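Local coordinates for protein thiosulfate reductase (Thermus thermophilus, PDB 2VPZ) that probably acts as an oxidoreductase that reduces thiosulfate or polysulfide, using a molybdenum atom held by two guanosine dinucleotide pterin cofactors and a [4Fe-4S] cluster, at residues Arg187-Gly190 and Gly191-Ile195; Thr305-Pro308 and Ala309-Arg313. All coordinates share one frame; numbering follows the deposited sequence.

Contact 1 of 2, residues Arg187-Gly190 and Gly191-Ile195; sequences RPIG and GHEPI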
ATOM      1  N   ARG A 187     -19.237 -46.138  -7.045  1.00 54.23           N
ATOM      2  CA  ARG A 187     -17.844 -46.045  -6.587  1.00 53.67           C
ATOM      3  C   ARG A 187     -17.490 -45.363  -5.271  1.00 52.79           C
ATOM      4  O   ARG A 187     -18.315 -44.662  -4.686  1.00 53.02           O
ATOM      5  CB  ARG A 187     -17.032 -45.366  -7.716  1.00 53.73           C
ATOM      6  CG  ARG A 187     -17.758 -45.126  -9.054  1.00 53.49           C
ATOM      7  CD  ARG A 187     -16.781 -44.584 -10.106  1.00 54.44           C
ATOM      8  NE  ARG A 187     -16.026 -45.643 -10.752  1.00 56.25           N
ATOM      9  CZ  ARG A 187     -14.701 -45.753 -10.839  1.00 57.25           C
ATOM     10  NH1 ARG A 187     -13.910 -44.841 -10.304  1.00 59.57           N
ATOM     11  NH2 ARG A 187     -14.159 -46.795 -11.470  1.00 57.78           N
ATOM     12  N   PRO A 188     -16.243 -45.593  -4.777  1.00 52.37           N
ATOM     13  CA  PRO A 188     -15.774 -44.971  -3.521  1.00 51.86           C
ATOM     14  C   PRO A 188     -15.411 -43.494  -3.841  1.00 51.37           C
ATOM     15  O   PRO A 188     -15.541 -43.056  -4.995  1.00 52.13           O
ATOM     16  CB  PRO A 188     -14.518 -45.781  -3.149  1.00 51.32           C
ATOM     17  CG  PRO A 188     -14.050 -46.417  -4.453  1.00 51.36           C
ATOM     18  CD  PRO A 188     -15.329 -46.659  -5.239  1.00 51.54           C
ATOM     19  N   ILE A 189     -15.032 -42.698  -2.833  1.00 50.71           N
ATOM     20  CA  ILE A 189     -14.553 -41.346  -3.134  1.00 48.99           C
ATOM     21  C   ILE A 189     -13.023 -41.631  -3.087  1.00 49.56           C
ATOM     22  O   ILE A 189     -12.305 -41.180  -3.972  1.00 50.45           O
ATOM     23  CB  ILE A 189     -15.094 -40.221  -2.133  1.00 48.84           C
ATOM     24  CG1 ILE A 189     -16.278 -39.496  -2.797  1.00 48.14           C
ATOM     25  CG2 ILE A 189     -13.976 -39.203  -1.782  1.00 47.76           C
ATOM     26  CD1 ILE A 189     -17.450 -39.165  -1.852  1.00 49.32           C
ATOM     27  N   GLY A 190     -12.570 -42.444  -2.119  1.00 49.62           N
ATOM     28  CA  GLY A 190     -11.170 -42.843  -2.020  1.00 49.15           C
ATOM     29  C   GLY A 190     -10.218 -42.030  -1.159  1.00 49.18           C
ATOM     30  O   GLY A 190     -10.634 -41.014  -0.615  1.00 50.79           O
ATOM     31  N   GLY A 191      -8.956 -42.458  -1.044  1.00 48.02           N
ATOM     32  CA  GLY A 191      -7.938 -41.758  -0.274  1.00 46.26           C
ATOM     33  C   GLY A 191      -7.375 -40.471  -0.891  1.00 45.91           C
ATOM     34  O   GLY A 191      -6.965 -39.539  -0.188  1.00 46.18           O
ATOM     35  N   HIS A 192      -7.339 -40.428  -2.233  1.00 44.45           N
ATOM     36  CA  HIS A 192      -6.869 -39.246  -3.002  1.00 43.51           C
ATOM     37  C   HIS A 192      -8.146 -38.732  -3.697  1.00 43.05           C
ATOM     38  O   HIS A 192      -8.310 -38.939  -4.888  1.00 43.59           O
ATOM     39  CB  HIS A 192      -5.807 -39.632  -4.085  1.00 42.69           C
ATOM     40  CG  HIS A 192      -4.903 -38.522  -4.529  1.00 43.36           C
ATOM     41  ND1 HIS A 192      -5.322 -37.448  -5.253  1.00 43.17           N
ATOM     42  CD2 HIS A 192      -3.591 -38.339  -4.350  1.00 43.24           C
ATOM     43  CE1 HIS A 192      -4.320 -36.633  -5.492  1.00 42.84           C
ATOM     44  NE2 HIS A 192      -3.245 -37.155  -4.944  1.00 42.53           N
ATOM     45  N   GLU A 193      -9.024 -38.062  -2.947  1.00 44.18           N
ATOM     46  CA  GLU A 193     -10.291 -37.600  -3.502  1.00 44.83           C
ATOM     47  C   GLU A 193     -10.182 -37.013  -4.937  1.00 45.51           C
ATOM     48  O   GLU A 193      -9.416 -36.033  -5.169  1.00 45.87           O
ATOM     49  CB  GLU A 193     -11.086 -36.705  -2.483  1.00 44.38           C
ATOM     50  CG  GLU A 193     -10.285 -35.989  -1.334  1.00 47.50           C
ATOM     51  CD  GLU A 193      -9.980 -36.797  -0.031  1.00 48.59           C
ATOM     52  OE1 GLU A 193     -10.913 -37.178   0.711  1.00 49.83           O
ATOM     53  OE2 GLU A 193      -8.779 -37.016   0.271  1.00 50.77           O
ATOM     54  N   PRO A 194     -10.903 -37.630  -5.945  1.00 45.16           N
ATOM     55  CA  PRO A 194     -11.007 -37.318  -7.384  1.00 44.44           C
ATOM     56  C   PRO A 194     -11.555 -35.986  -7.951  1.00 43.43           C
ATOM     57  O   PRO A 194     -12.371 -36.004  -8.877  1.00 42.23           O
ATOM     58  CB  PRO A 194     -11.754 -38.531  -7.949  1.00 45.02           C
ATOM     59  CG  PRO A 194     -12.763 -38.823  -6.867  1.00 45.37           C
ATOM     60  CD  PRO A 194     -11.918 -38.625  -5.571  1.00 45.02           C
ATOM     61  N   ILE A 195     -11.106 -34.862  -7.396  1.00 43.64           N
ATOM     62  CA  ILE A 195     -11.549 -33.525  -7.819  1.00 43.68           C
ATOM     63  C   ILE A 195     -10.584 -32.939  -8.860  1.00 44.39           C
ATOM     64  O   ILE A 195      -9.365 -32.952  -8.681  1.00 43.69           O
ATOM     65  CB  ILE A 195     -11.636 -32.515  -6.603  1.00 43.53           C
ATOM     66  CG1 ILE A 195     -12.596 -33.069  -5.546  1.00 43.36           C
ATOM     67  CG2 ILE A 195     -12.075 -31.107  -7.076  1.00 43.67           C
ATOM     68  CD1 ILE A 195     -11.995 -34.161  -4.639  1.00 45.07           C
TER

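Contact 2 of 2, residues Thr305-Pro308 and Ala309-Arg313; sequences TEIP and AQVIR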
ATOM      1  N   THR A 305     -30.711 -22.252   9.665  1.00 52.11           N
ATOM      2  CA  THR A 305     -29.348 -22.055   9.178  1.00 50.98           C
ATOM      3  C   THR A 305     -28.708 -20.733   9.660  1.00 50.60           C
ATOM      4  O   THR A 305     -27.529 -20.655  10.069  1.00 49.58           O
ATOM      5  CB  THR A 305     -29.469 -22.243   7.614  1.00 51.09           C
ATOM      6  OG1 THR A 305     -28.877 -23.473   7.208  1.00 50.36           O
ATOM      7  CG2 THR A 305     -28.979 -21.023   6.859  1.00 49.63           C
ATOM      8  N   GLU A 306     -29.544 -19.715   9.648  1.00 50.38           N
ATOM      9  CA  GLU A 306     -29.203 -18.386  10.088  1.00 49.85           C
ATOM     10  C   GLU A 306     -28.463 -17.561   9.054  1.00 49.71           C
ATOM     11  O   GLU A 306     -27.946 -16.485   9.346  1.00 50.28           O
ATOM     12  CB  GLU A 306     -28.448 -18.462  11.395  1.00 50.55           C
ATOM     13  CG  GLU A 306     -29.358 -18.450  12.596  1.00 50.60           C
ATOM     14  CD  GLU A 306     -28.588 -18.333  13.879  1.00 51.58           C
ATOM     15  OE1 GLU A 306     -27.490 -17.741  13.831  1.00 52.33           O
ATOM     16  OE2 GLU A 306     -29.087 -18.822  14.916  1.00 51.22           O
ATOM     17  N   ILE A 307     -28.415 -18.100   7.844  1.00 49.80           N
ATOM     18  CA  ILE A 307     -27.815 -17.459   6.676  1.00 49.87           C
ATOM     19  C   ILE A 307     -29.024 -16.781   5.974  1.00 50.35           C
ATOM     20  O   ILE A 307     -30.045 -17.453   5.757  1.00 49.79           O
ATOM     21  CB  ILE A 307     -27.196 -18.526   5.723  1.00 49.93           C
ATOM     22  CG1 ILE A 307     -25.970 -19.153   6.365  1.00 50.17           C
ATOM     23  CG2 ILE A 307     -26.942 -17.929   4.312  1.00 49.23           C
ATOM     24  CD1 ILE A 307     -25.685 -20.533   5.810  1.00 50.86           C
ATOM     25  N   PRO A 308     -28.934 -15.470   5.608  1.00 50.66           N
ATOM     26  CA  PRO A 308     -30.082 -14.812   4.942  1.00 50.97           C
ATOM     27  C   PRO A 308     -30.620 -15.554   3.675  1.00 50.76           C
ATOM     28  O   PRO A 308     -29.843 -16.183   2.951  1.00 50.09           O
ATOM     29  CB  PRO A 308     -29.568 -13.396   4.617  1.00 50.82           C
ATOM     30  CG  PRO A 308     -28.346 -13.197   5.532  1.00 50.49           C
ATOM     31  CD  PRO A 308     -27.749 -14.600   5.623  1.00 50.35           C
ATOM     32  N   ALA A 309     -31.927 -15.488   3.402  1.00 51.55           N
ATOM     33  CA  ALA A 309     -32.495 -16.174   2.228  1.00 51.53           C
ATOM     34  C   ALA A 309     -31.952 -15.720   0.845  1.00 51.67           C
ATOM     35  O   ALA A 309     -31.874 -16.541  -0.074  1.00 51.58           O
ATOM     36  CB  ALA A 309     -34.045 -16.100   2.250  1.00 50.97           C
ATOM     37  N   GLN A 310     -31.582 -14.440   0.701  1.00 52.51           N
ATOM     38  CA  GLN A 310     -31.024 -13.873  -0.560  1.00 54.18           C
ATOM     39  C   GLN A 310     -29.668 -14.550  -0.849  1.00 54.14           C
ATOM     40  O   GLN A 310     -29.410 -15.030  -1.975  1.00 53.08           O
ATOM     41  CB  GLN A 310     -30.876 -12.335  -0.490  1.00 56.46           C
ATOM     42  CG  GLN A 310     -30.306 -11.634  -1.772  1.00 61.12           C
ATOM     43  CD  GLN A 310     -31.211 -11.702  -3.026  1.00 64.50           C
ATOM     44  OE1 GLN A 310     -31.567 -12.792  -3.502  1.00 66.74           O
ATOM     45  NE2 GLN A 310     -31.572 -10.528  -3.569  1.00 66.26           N
ATOM     46  N   VAL A 311     -28.816 -14.595   0.175  1.00 54.09           N
ATOM     47  CA  VAL A 311     -27.524 -15.269   0.099  1.00 52.67           C
ATOM     48  C   VAL A 311     -27.744 -16.751  -0.312  1.00 52.28           C
ATOM     49  O   VAL A 311     -27.080 -17.216  -1.233  1.00 52.52           O
ATOM     50  CB  VAL A 311     -26.762 -15.176   1.462  1.00 52.30           C
ATOM     51  CG1 VAL A 311     -25.459 -16.016   1.422  1.00 51.68           C
ATOM     52  CG2 VAL A 311     -26.456 -13.715   1.776  1.00 52.21           C
ATOM     53  N   ILE A 312     -28.675 -17.489   0.306  1.00 51.92           N
ATOM     54  CA  ILE A 312     -28.900 -18.900  -0.097  1.00 52.01           C
ATOM     55  C   ILE A 312     -29.238 -19.076  -1.603  1.00 52.89           C
ATOM     56  O   ILE A 312     -28.734 -19.992  -2.272  1.00 52.88           O
ATOM     57  CB  ILE A 312     -29.984 -19.602   0.797  1.00 50.43           C
ATOM     58  CG1 ILE A 312     -29.532 -19.545   2.267  1.00 49.68           C
ATOM     59  CG2 ILE A 312     -30.262 -21.037   0.251  1.00 49.17           C
ATOM     60  CD1 ILE A 312     -30.420 -20.210   3.323  1.00 46.28           C
ATOM     61  N   ARG A 313     -30.072 -18.175  -2.112  1.00 53.48           N
ATOM     62  CA  ARG A 313     -30.476 -18.084  -3.522  1.00 54.90           C
ATOM     63  C   ARG A 313     -29.317 -17.730  -4.471  1.00 55.14           C
ATOM     64  O   ARG A 313     -29.077 -18.426  -5.470  1.00 55.84           O
ATOM     65  CB  ARG A 313     -31.564 -17.035  -3.710  1.00 56.19           C
ATOM     66  CG  ARG A 313     -32.902 -17.642  -3.820  1.00 57.02           C
ATOM     67  CD  ARG A 313     -33.998 -16.724  -4.262  1.00 57.46           C
ATOM     68  NE  ARG A 313     -35.185 -17.296  -3.673  1.00 57.97           N
ATOM     69  CZ  ARG A 313     -35.704 -16.916  -2.519  1.00 58.46           C
ATOM     70  NH1 ARG A 313     -35.153 -15.919  -1.839  1.00 58.29           N
ATOM     71  NH2 ARG A 313     -36.712 -17.605  -2.002  1.00 58.90           N
TER

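Contact 1 of 2, residues Arg187-Gly190 and Gly191-Ile195
Between Ile189 and Pro194 the backbone doubles back through an irregular loop that finishes in an inverse gamma turn centred on Pro194. The turn is closed by Ile195 N donating to Glu193 O over 3.0 Å, and the restricted phi of proline suits its central position. The bend itself starts at the Gly190-Gly191 pair. With a phi of 92°, Gly190 adopts a backbone shape in which a beta carbon would press on the preceding carbonyl oxygen and on Gly191 N, so the bare residue fits here for steric reasons.

The return brings Ile189 O to 3.0 Å from Pro194 CD, a tight approach of a ring methylene to a carbonyl oxygen. Being proline, Pro194 has no N-H to offer that oxygen. Beside it, the branch methyl Ile189 CG2 lies 3.9 Å from Glu193 CB and 4.4 Å from Pro194 CD, so a buried aliphatic group touches the first carbon of Glu193 and lies near the loop's own proline. The side chain of Ile189 also touches Arg177 and Ser181 of helix 168-184.

Only the stem of Glu193 is used in this apolar contact. The chain is bent at chi2 (-84°), with the carboxylate beside the carbonyl oxygens of Gly190 and Gly191; OE1 forms a salt bridge with Arg177 and OE2 another with Arg332. The Glu193 side chain lies about 8 Å from the molybdenum atom, and His192 packs on Trp49 of the iron-sulfur pocket, which places the loop close to the cofactors, consistent with a second-shell position. Two acceptors, Gly191 O and Glu193 OE2, come within 3.1 Å of each other, and Arg332 NH1 binds both.

Contact 2 of 2, residues Thr305-Pro308 and Ala309-Arg313
The carbonyl of Pro308 and the amide of Ile312 make the first turn of helix 309-320, with Pro308 at the N-cap position. Ile312 N donates to Pro308 O over 3.2 Å, the first bond of the helix. Proline suits the cap because its ring fixes phi in the extended backbone that enters the helix. Two residues before the cap, Glu306 leaves helical geometry just after helix 298-305, with a positive phi, and with Ile307 it links the two helices.

The tight part lies on the buried side of this turn. Ile307 CG2 sits 3.7 Å from Ile312 CG1 and 3.8 Å from Val311 CG1, its side chain crossing both at about a right angle. In Ile312, CG1 lies anti to the carbonyl carbon (chi1 -58°) and the extended chi2 carries CD1 on to Thr305 CG2, tip to tip at 3.9 Å. Beta-branched residues keep methyl groups near the backbone and fill this side. Replacing Ile312 by an alanine would probably open a gap beside Ile307 CG2 and leave the methyl of Thr305 without this partner.

Toward solvent the packing thins. The exposed ring of Pro308 runs alongside Val311, with Pro308 CD 4.2 Å from Val311 CG2, while Gln310 extends its polar end away from the loop.

Deeper in the fold, Leu260 of helix 257-270 packs against Thr305, Ile307 and Ile312. Leu250 of strand 248-250 touches Ile307 and Val311, and Ala301 of helix 298-305 reaches Ile312, so the start of the helix is seated against two helices and an edge strand.

Overall arrangement
Followed from the N terminus, the chain leaves helix 168-184 and makes contact 1 in the loop that leads to strand 202-206 of a four-stranded parallel sheet. It then adds strands 231-235 and 248-250, passes through several helices, and reaches contact 2, which closes the short turn from helix 298-305 into helix 309-320. The two contacts are in series, neither nested nor crossing, with centres about 30 Å apart and nearest atoms about 21 Å apart. Contact 1 lies near the metal centre; contact 2 packs on edge strand 248-250, away from the annotated sites, though the Ile307 side chain is about 8 Å from one pterin cofactor. Beyond strand 326-327, Arg332 returns to contact 1.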